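Local coordinates for protein sensor histidine kinase (PDB 3VA9) that probably phosphorylates itself on a histidine, at the expense of ATP, as a membrane-bound two-component sensor kinase, of which this four-helix-bundle portion is the sensor domain, at residues Glu123-Glu126 with Thr127-Val131. Sequence-based numbering, arbitrary orientation.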
loop_
_atom_site.group_PDB
_atom_site.type_symbol
_atom_site.label_atom_id
_atom_site.label_comp_id
_atom_site.label_asym_id
_atom_site.label_seq_id
_atom_site.Cartn_x
_atom_site.Cartn_y
_atom_site.Cartn_z
ATOM N N GLU A 123 4.660 -7.340 5.131
ATOM C CA GLU A 123 5.822 -7.131 5.983
ATOM C C GLU A 123 6.845 -6.259 5.268
ATOM O O GLU A 123 7.408 -5.335 5.856
ATOM C CB GLU A 123 6.470 -8.469 6.358
ATOM C CG GLU A 123 5.622 -9.367 7.257
ATOM C CD GLU A 123 4.552 -10.145 6.500
ATOM O OE1 GLU A 123 4.471 -10.023 5.258
ATOM O OE2 GLU A 123 3.793 -10.887 7.156
ATOM N N ARG A 124 7.084 -6.562 3.993
ATOM C CA ARG A 124 8.116 -5.877 3.222
ATOM C C ARG A 124 7.776 -4.402 3.020
ATOM O O ARG A 124 8.656 -3.539 3.080
ATOM C CB ARG A 124 8.358 -6.591 1.892
ATOM C CG ARG A 124 9.098 -7.917 2.042
ATOM C CD ARG A 124 8.907 -8.815 0.837
ATOM N NE ARG A 124 9.638 -8.354 -0.338
ATOM C CZ ARG A 124 9.508 -8.891 -1.548
ATOM N NH1 ARG A 124 8.658 -9.891 -1.738
ATOM N NH2 ARG A 124 10.214 -8.421 -2.569
ATOM N N ILE A 125 6.498 -4.111 2.808
ATOM C CA ILE A 125 6.065 -2.726 2.693
ATOM C C ILE A 125 6.272 -1.956 3.999
ATOM O O ILE A 125 6.780 -0.834 3.985
ATOM C CB ILE A 125 4.608 -2.619 2.243
ATOM C CG1 ILE A 125 4.491 -2.988 0.762
ATOM C CG2 ILE A 125 4.087 -1.208 2.473
ATOM C CD1 ILE A 125 3.108 -3.454 0.365
ATOM N N GLU A 126 5.897 -2.562 5.124
ATOM C CA GLU A 126 6.077 -1.921 6.433
ATOM C C GLU A 126 7.544 -1.602 6.694
ATOM O O GLU A 126 7.876 -0.522 7.174
ATOM C CB GLU A 126 5.506 -2.783 7.566
ATOM C CG GLU A 126 3.982 -2.878 7.568
ATOM C CD GLU A 126 3.303 -1.526 7.380
ATOM O OE1 GLU A 126 3.696 -0.555 8.064
ATOM O OE2 GLU A 126 2.370 -1.436 6.552
ATOM N N THR A 127 8.415 -2.547 6.366
ATOM C CA THR A 127 9.853 -2.320 6.415
ATOM C C THR A 127 10.250 -1.156 5.501
ATOM O O THR A 127 11.054 -0.293 5.874
ATOM C CB THR A 127 10.613 -3.587 5.972
ATOM O OG1 THR A 127 10.246 -4.682 6.818
ATOM C CG2 THR A 127 12.127 -3.372 6.024
ATOM N N SER A 128 9.681 -1.146 4.299
ATOM C CA SER A 128 9.949 -0.105 3.315
ATOM C C SER A 128 9.527 1.271 3.829
ATOM O O SER A 128 10.240 2.261 3.650
ATOM C CB SER A 128 9.222 -0.422 2.010
ATOM O OG SER A 128 9.654 0.426 0.970
ATOM N N LEU A 129 8.367 1.331 4.475
ATOM C CA LEU A 129 7.879 2.587 5.035
ATOM C C LEU A 129 8.738 3.067 6.217
ATOM O O LEU A 129 8.959 4.266 6.378
ATOM C CB LEU A 129 6.398 2.476 5.413
ATOM C CG LEU A 129 5.433 2.465 4.219
ATOM C CD1 LEU A 129 4.048 2.068 4.652
ATOM C CD2 LEU A 129 5.408 3.823 3.526
ATOM N N SER A 130 9.239 2.133 7.022
ATOM C CA SER A 130 10.114 2.484 8.139
ATOM C C SER A 130 11.412 3.118 7.653
ATOM O O SER A 130 11.865 4.118 8.210
ATOM C CB SER A 130 10.426 1.261 9.004
ATOM O OG SER A 130 9.270 0.816 9.691
ATOM N N VAL A 131 12.010 2.529 6.622
ATOM C CA VAL A 131 13.237 3.067 6.045
ATOM C C VAL A 131 13.058 4.533 5.660
ATOM O O VAL A 131 13.918 5.369 5.947
ATOM C CB VAL A 131 13.687 2.265 4.809
ATOM C CG1 VAL A 131 14.740 3.035 4.036
ATOM C CG2 VAL A 131 14.209 0.899 5.222
#
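Ile125 and Leu129, one turn apart on helix 121-142, run alongside each other in the same direction, the branch methyl CG2 of Ile125 meeting CD1 of Leu129 at 3.9 Å. The isoleucine methyl faces its neighbour because CG2 stands anti to the backbone N, with chi1 -73° for CG1. Both are buried: Ile125 rests on Leu87 of helix 75-101, while Leu129 packs on Leu84 of that helix and on Ile24 and Ile27 of helix 18-44, so branched apolar residues suit this inward face. At its border Glu126, bent at chi2, accepts a hydrogen bond at OE1 from NE2 of Gln28, a polar finish to the seam.

Elsewhere on the helix, two hydroxyls fold back onto carbonyls four residues earlier. In Thr127, OG1 sits beside its own N (chi1 -58°) and donates to Glu123 O over 3.1 Å, from above the carbonyl plane by 39°. The peptide N of Thr127 reaches the same oxygen at 3.0 Å in a nearly straight bond. Ser130 repeats the scheme on Glu126 O: its OG donates over 3.2 Å and its N over 3.0 Å, the two donors coming from opposite faces of the carbonyl plane. An alanine here would probably cost Glu126 O its hydroxyl donor, while the bond from the backbone N at the same position would persist. Small hydroxylated residues fit these places, since their short side chains can return to the backbone.

This stretch of helix 121-142 in the CHASE3 sensor domain thus divides its chemistry: apolar packing, with the Glu126-Gln28 hydrogen bond beside it, joins it to two neighbouring helices, whereas the carbonyls of Glu123 and Glu126 each accept two hydrogen bonds, which gives the hydroxyl protons of Thr127 and Ser130 acceptors within the helix itself.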